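Local coordinates for SAM-dependent methyltransferase (Thiobacillus denitrificans, PDB 5EPE), which binds S-adenosyl-L-homocysteine in a Rossmann-like methyltransferase domain and probably transfers methyl groups from S-adenosyl-L-methionine, at residues I6-E11 with S68-E73; M50-A55 with R77-L82. All blocks are in the same frame, centred on the assembly; numbering follows the deposited sequence.

Contact 1 (I6-E11 with S68-E73); sequences IFNITE and SQLFTE. With SAH (S-adenosyl-L-homocysteine), chain B.
A side-chain hydrogen bond links N8 on the N-terminal helix 5-11 to S68 at the start of helix 69-82, and the F71 ring lies against the amide oxygen of N8, beside the bound S-adenosyl-L-homocysteine. S68 OG donates to N8 OD1 over 3.1 Å, approaching at 132° to the amide C=O and tilted 23° from its plane. The same hydroxyl caps its own helix: with OG anti to the backbone N (chi1 172°), it accepts from F71 N at 3.0 Å in a nearly straight bond, and is thus an acceptor toward its own helix and a donor toward N8. N8 OD1 sits over one face of the F71 ring, 3.5 Å above the plane near the rim, with amide and ring planes almost perpendicular. The methyl L70 CD2 rests 4.0 Å from N8 O, while E11 CB packs against F71 CZ. At the ring edge, F71 CD2 lies 3.4 Å from SAH O3'. N8 ND2 is hydrogen-bonded to D2, and the E11 carboxylate to H17, whose ring stacks on F71. This N-capped helix start after strand 61-66 belongs to the cofactor pocket of a Rossmann-like methyltransferase, where D66 OD2 accepts from S68 N and is hydrogen-bonded to the ligand.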
loop_
_atom_site.group_PDB
_atom_site.type_symbol
_atom_site.label_atom_id
_atom_site.label_comp_id
_atom_site.label_asym_id
_atom_site.label_seq_id
_atom_site.Cartn_x
_atom_site.Cartn_y
_atom_site.Cartn_z
ATOM N N ILE A 6 25.201 8.508 -36.707
ATOM C CA ILE A 6 25.345 8.444 -35.282
ATOM C C ILE A 6 25.444 7.014 -34.745
ATOM O O ILE A 6 26.149 6.788 -33.773
ATOM C CB ILE A 6 24.179 9.137 -34.557
ATOM C CG1 ILE A 6 24.533 9.386 -33.071
ATOM C CG2 ILE A 6 22.854 8.359 -34.695
ATOM C CD1 ILE A 6 25.083 10.773 -32.841
ATOM N N PHE A 7 24.713 6.072 -35.348
ATOM C CA PHE A 7 24.811 4.670 -34.945
ATOM C C PHE A 7 26.147 4.116 -35.286
ATOM O O PHE A 7 26.662 3.362 -34.517
ATOM C CB PHE A 7 23.737 3.799 -35.606
ATOM C CG PHE A 7 22.373 4.192 -35.194
ATOM C CD1 PHE A 7 21.930 3.889 -33.912
ATOM C CD2 PHE A 7 21.559 4.930 -36.033
ATOM C CE1 PHE A 7 20.665 4.281 -33.485
ATOM C CE2 PHE A 7 20.294 5.345 -35.622
ATOM C CZ PHE A 7 19.847 5.022 -34.346
ATOM N N ASN A 8 26.707 4.498 -36.444
ATOM C CA ASN A 8 28.002 3.992 -36.836
ATOM C C ASN A 8 29.050 4.537 -35.863
ATOM O O ASN A 8 29.956 3.810 -35.467
ATOM C CB ASN A 8 28.331 4.297 -38.324
ATOM C CG ASN A 8 27.563 3.406 -39.304
ATOM O OD1 ASN A 8 27.323 2.214 -39.056
ATOM N ND2 ASN A 8 27.217 3.961 -40.454
ATOM N N ILE A 9 28.899 5.782 -35.431
ATOM C CA ILE A 9 29.842 6.379 -34.483
ATOM C C ILE A 9 29.775 5.715 -33.077
ATOM O O ILE A 9 30.781 5.379 -32.496
ATOM C CB ILE A 9 29.567 7.879 -34.325
ATOM C CG1 ILE A 9 30.013 8.622 -35.611
ATOM C CG2 ILE A 9 30.304 8.445 -33.120
ATOM C CD1 ILE A 9 29.482 10.040 -35.707
ATOM N N THR A 10 28.560 5.535 -32.573
ATOM C CA THR A 10 28.328 5.057 -31.249
ATOM C C THR A 10 28.724 3.587 -31.100
ATOM O O THR A 10 29.217 3.176 -30.044
ATOM C CB THR A 10 26.814 5.256 -30.982
ATOM O OG1 THR A 10 26.608 6.686 -30.918
ATOM C CG2 THR A 10 26.439 4.680 -29.765
ATOM N N GLU A 11 28.458 2.789 -32.152
ATOM C CA GLU A 11 28.657 1.347 -32.084
ATOM C C GLU A 11 29.826 0.814 -32.901
ATOM O O GLU A 11 29.946 -0.397 -33.098
ATOM C CB GLU A 11 27.367 0.658 -32.454
ATOM C CG GLU A 11 26.275 0.966 -31.422
ATOM C CD GLU A 11 25.073 0.061 -31.458
ATOM O OE1 GLU A 11 24.006 0.510 -31.011
ATOM O OE2 GLU A 11 25.164 -1.071 -31.923
ATOM N N SER A 68 24.274 -1.662 -42.912
ATOM C CA SER A 68 25.443 -0.821 -42.594
ATOM C C SER A 68 26.677 -1.257 -43.403
ATOM O O SER A 68 27.089 -2.437 -43.389
ATOM C CB SER A 68 25.794 -0.926 -41.098
ATOM O OG SER A 68 27.033 -0.260 -40.854
ATOM N N GLN A 69 27.307 -0.299 -44.058
ATOM C CA GLN A 69 28.515 -0.580 -44.807
ATOM C C GLN A 69 29.655 -0.890 -43.865
ATOM O O GLN A 69 30.380 -1.871 -44.039
ATOM C CB GLN A 69 28.875 0.610 -45.706
ATOM C CG GLN A 69 29.872 0.208 -46.768
ATOM C CD GLN A 69 30.195 1.333 -47.758
ATOM O OE1 GLN A 69 29.296 1.963 -48.334
ATOM N NE2 GLN A 69 31.480 1.574 -47.972
ATOM N N LEU A 70 29.780 -0.055 -42.843
ATOM C CA LEU A 70 30.790 -0.259 -41.787
ATOM C C LEU A 70 30.682 -1.662 -41.166
ATOM O O LEU A 70 31.668 -2.412 -41.143
ATOM C CB LEU A 70 30.681 0.828 -40.704
ATOM C CG LEU A 70 31.689 0.662 -39.534
ATOM C CD1 LEU A 70 33.133 0.676 -40.041
ATOM C CD2 LEU A 70 31.480 1.719 -38.465
ATOM N N PHE A 71 29.490 -2.007 -40.686
ATOM C CA PHE A 71 29.328 -3.274 -39.962
ATOM C C PHE A 71 29.531 -4.481 -40.905
ATOM O O PHE A 71 30.091 -5.498 -40.512
ATOM C CB PHE A 71 27.969 -3.397 -39.246
ATOM C CG PHE A 71 27.628 -2.277 -38.267
ATOM C CD1 PHE A 71 28.605 -1.447 -37.686
ATOM C CD2 PHE A 71 26.284 -2.081 -37.892
ATOM C CE1 PHE A 71 28.254 -0.428 -36.808
ATOM C CE2 PHE A 71 25.931 -1.066 -36.992
ATOM C CZ PHE A 71 26.923 -0.230 -36.471
ATOM N N THR A 72 29.115 -4.362 -42.158
ATOM C CA THR A 72 29.433 -5.371 -43.172
ATOM C C THR A 72 30.962 -5.574 -43.334
ATOM O O THR A 72 31.445 -6.718 -43.357
ATOM C CB THR A 72 28.763 -5.077 -44.535
ATOM O OG1 THR A 72 27.332 -5.145 -44.404
ATOM C CG2 THR A 72 29.197 -6.114 -45.566
ATOM N N GLU A 73 31.692 -4.483 -43.420
ATOM C CA GLU A 73 33.159 -4.558 -43.532
ATOM C C GLU A 73 33.780 -5.218 -42.308
ATOM O O GLU A 73 34.691 -6.050 -42.445
ATOM C CB GLU A 73 33.749 -3.176 -43.737
ATOM C CG GLU A 73 33.399 -2.590 -45.097
ATOM C CD GLU A 73 33.726 -1.093 -45.213
ATOM O OE1 GLU A 73 34.063 -0.433 -44.184
ATOM O OE2 GLU A 73 33.638 -0.565 -46.350
HETATM N N SAH B . 21.933 -8.874 -35.210
HETATM C CA SAH B . 23.096 -7.929 -35.016
HETATM C CB SAH B . 22.665 -6.498 -35.275
HETATM C CG SAH B . 21.531 -5.922 -34.407
HETATM S SD SAH B . 21.385 -4.157 -34.522
HETATM C C SAH B . 23.727 -8.046 -33.647
HETATM O O SAH B . 23.070 -8.536 -32.709
HETATM O OXT SAH B . 24.893 -7.654 -33.430
HETATM C "C5'" SAH B . 20.252 -3.840 -35.906
HETATM C "C4'" SAH B . 20.962 -4.059 -37.245
HETATM O "O4'" SAH B . 20.015 -3.969 -38.318
HETATM C "C3'" SAH B . 22.077 -3.042 -37.548
HETATM O "O3'" SAH B . 23.289 -3.775 -37.806
HETATM C "C2'" SAH B . 21.612 -2.289 -38.798
HETATM O "O2'" SAH B . 22.670 -2.009 -39.702
HETATM C "C1'" SAH B . 20.691 -3.308 -39.413
HETATM N N9 SAH B . 19.625 -2.870 -40.328
HETATM C C8 SAH B . 18.752 -1.833 -40.144
HETATM N N7 SAH B . 17.878 -1.775 -41.124
HETATM C C5 SAH B . 18.213 -2.836 -41.973
HETATM C C6 SAH B . 17.674 -3.300 -43.202
HETATM N N6 SAH B . 16.606 -2.691 -43.767
HETATM N N1 SAH B . 18.219 -4.389 -43.801
HETATM C C2 SAH B . 19.288 -4.979 -43.215
HETATM N N3 SAH B . 19.887 -4.604 -42.066
HETATM C C4 SAH B . 19.288 -3.516 -41.480
#

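Contact 2 (M50-A55 with R77-L82); sequences MLCTWA and RRAEAL
The guanidinium of R78 carries the methyl L82 CD1 of its own helix over one face, 3.4 Å above its plane and offset toward the rim; the CB bonds of both residues point toward helix 49-58. R78 meets C52 through its aliphatic part, CB and CG each lying 4.0 Å from C52 SG. A bend at chi2 (62°) turns the rest of the arginine away from an extended course, and its NE forms a salt bridge with E49. C52 supplies the central side chain. Its SG, anti to the carbonyl carbon, lies 3.6 Å from A79 N and also touches A79 CB at 3.8 Å. One turn further on, L82 CD2 contacts C52 CB at 3.9 Å and reaches T53 CG2 at 4.2 Å. The small residues C52 and A79 bring their CA atoms within 5.5 Å, and the short axes run nearly parallel, 14° apart. T53 OG1 is bonded to E49 O within its own helix. The two helices belong to successive beta-alpha-beta crossovers joining the neighbouring parallel strands 39-43, 61-66 and 88-92 of the Rossmann-like sheet; C52 and L51 also touch F90 of strand 88-92, and T53 packs against L25 of helix 22-31.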
loop_
_atom_site.group_PDB
_atom_site.type_symbol
_atom_site.label_atom_id
_atom_site.label_comp_id
_atom_site.label_asym_id
_atom_site.label_seq_id
_atom_site.Cartn_x
_atom_site.Cartn_y
_atom_site.Cartn_z
HETATM N N MSE A 50 27.545 -13.336 -34.562
HETATM C CA MSE A 50 26.809 -14.582 -34.410
HETATM C C MSE A 50 27.221 -15.608 -35.463
HETATM O O MSE A 50 27.612 -16.703 -35.124
HETATM C CB MSE A 50 25.298 -14.295 -34.512
HETATM C CG MSE A 50 24.574 -15.579 -34.195
HETATM SE SE MSE A 50 22.611 -15.133 -34.122
HETATM C CE MSE A 50 22.208 -15.351 -35.947
ATOM N N LEU A 51 27.125 -15.252 -36.732
ATOM C CA LEU A 51 27.604 -16.165 -37.783
ATOM C C LEU A 51 29.076 -16.570 -37.656
ATOM O O LEU A 51 29.368 -17.751 -37.779
ATOM C CB LEU A 51 27.341 -15.606 -39.181
ATOM C CG LEU A 51 25.870 -15.594 -39.549
ATOM C CD1 LEU A 51 25.674 -14.872 -40.869
ATOM C CD2 LEU A 51 25.283 -16.999 -39.661
ATOM N N CYS A 52 29.989 -15.626 -37.390
ATOM C CA CYS A 52 31.406 -15.955 -37.334
ATOM C C CYS A 52 31.721 -16.929 -36.180
ATOM O O CYS A 52 32.463 -17.896 -36.386
ATOM C CB CYS A 52 32.283 -14.723 -37.215
ATOM S SG CYS A 52 32.224 -13.741 -38.731
ATOM N N THR A 53 31.196 -16.663 -34.995
ATOM C CA THR A 53 31.515 -17.488 -33.827
ATOM C C THR A 53 30.887 -18.870 -33.888
ATOM O O THR A 53 31.529 -19.844 -33.497
ATOM C CB THR A 53 31.157 -16.811 -32.504
ATOM O OG1 THR A 53 29.764 -16.435 -32.481
ATOM C CG2 THR A 53 32.031 -15.577 -32.273
ATOM N N TRP A 54 29.645 -18.960 -34.407
ATOM C CA TRP A 54 29.002 -20.268 -34.626
ATOM C C TRP A 54 29.673 -21.064 -35.747
ATOM O O TRP A 54 29.754 -22.283 -35.676
ATOM C CB TRP A 54 27.501 -20.101 -34.881
ATOM C CG TRP A 54 26.739 -19.563 -33.649
ATOM C CD1 TRP A 54 27.251 -19.222 -32.419
ATOM C CD2 TRP A 54 25.365 -19.242 -33.602
ATOM N NE1 TRP A 54 26.249 -18.718 -31.593
ATOM C CE2 TRP A 54 25.086 -18.716 -32.304
ATOM C CE3 TRP A 54 24.324 -19.337 -34.523
ATOM C CZ2 TRP A 54 23.794 -18.322 -31.921
ATOM C CZ3 TRP A 54 23.047 -18.947 -34.131
ATOM C CH2 TRP A 54 22.800 -18.463 -32.846
ATOM N N ALA A 55 30.181 -20.390 -36.762
ATOM C CA ALA A 55 30.965 -21.092 -37.781
ATOM C C ALA A 55 32.213 -21.778 -37.137
ATOM O O ALA A 55 32.472 -22.966 -37.366
ATOM C CB ALA A 55 31.371 -20.110 -38.877
ATOM N N ARG A 77 35.986 -8.740 -42.029
ATOM C CA ARG A 77 37.269 -8.825 -41.314
ATOM C C ARG A 77 37.240 -9.844 -40.180
ATOM O O ARG A 77 38.240 -10.540 -39.931
ATOM C CB ARG A 77 37.683 -7.475 -40.760
ATOM C CG ARG A 77 38.073 -6.478 -41.813
ATOM C CD ARG A 77 38.887 -5.346 -41.199
ATOM N NE ARG A 77 38.003 -4.417 -40.465
ATOM C CZ ARG A 77 37.379 -3.376 -41.027
ATOM N NH1 ARG A 77 37.527 -3.086 -42.317
ATOM N NH2 ARG A 77 36.613 -2.596 -40.306
ATOM N N ARG A 78 36.091 -9.936 -39.507
ATOM C CA ARG A 78 35.910 -10.888 -38.411
ATOM C C ARG A 78 36.022 -12.355 -38.914
ATOM O O ARG A 78 36.696 -13.190 -38.278
ATOM C CB ARG A 78 34.563 -10.643 -37.713
ATOM C CG ARG A 78 34.418 -11.330 -36.372
ATOM C CD ARG A 78 35.440 -10.874 -35.336
ATOM N NE ARG A 78 35.078 -11.461 -34.048
ATOM C CZ ARG A 78 35.924 -11.860 -33.104
ATOM N NH1 ARG A 78 37.239 -11.744 -33.264
ATOM N NH2 ARG A 78 35.451 -12.423 -31.983
ATOM N N ALA A 79 35.396 -12.644 -40.058
ATOM C CA ALA A 79 35.390 -14.001 -40.604
ATOM C C ALA A 79 36.817 -14.409 -41.015
ATOM O O ALA A 79 37.245 -15.545 -40.812
ATOM C CB ALA A 79 34.450 -14.090 -41.810
ATOM N N GLU A 80 37.534 -13.470 -41.583
ATOM C CA GLU A 80 38.952 -13.699 -41.886
ATOM C C GLU A 80 39.723 -13.960 -40.590
ATOM O O GLU A 80 40.481 -14.902 -40.515
ATOM C CB GLU A 80 39.563 -12.493 -42.590
ATOM C CG GLU A 80 39.205 -12.373 -44.056
ATOM N N ALA A 81 39.535 -13.116 -39.577
ATOM C CA ALA A 81 40.289 -13.212 -38.348
ATOM C C ALA A 81 40.042 -14.564 -37.652
ATOM O O ALA A 81 40.959 -15.123 -37.020
ATOM C CB ALA A 81 39.878 -12.086 -37.402
ATOM N N LEU A 82 38.822 -15.090 -37.774
ATOM C CA LEU A 82 38.458 -16.379 -37.139
ATOM C C LEU A 82 38.727 -17.630 -37.993
ATOM O O LEU A 82 38.615 -18.759 -37.509
ATOM C CB LEU A 82 37.001 -16.356 -36.652
ATOM C CG LEU A 82 36.818 -15.948 -35.198
ATOM C CD1 LEU A 82 37.667 -14.789 -34.752
ATOM C CD2 LEU A 82 35.343 -15.654 -34.902
#

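In the fold
Helix 69-82 takes part in both contacts: its first turn meets the N-terminal helix in contact 1, and its last turns pack on helix 49-58 in contact 2. The contact centres are about 17 Å apart, and the paired segments alternate along the chain. Contact 1 is part of the cofactor site, since S68 and F71 line the S-adenosyl-L-homocysteine pocket. Contact 2 stands back from it, with the side chain of T53 about 10 Å from the ligand and that of C52 about 12 Å from the side chain of D66. Helix 69-82 thus has its N-terminal end at the cofactor and its C-terminal turns against helix 49-58.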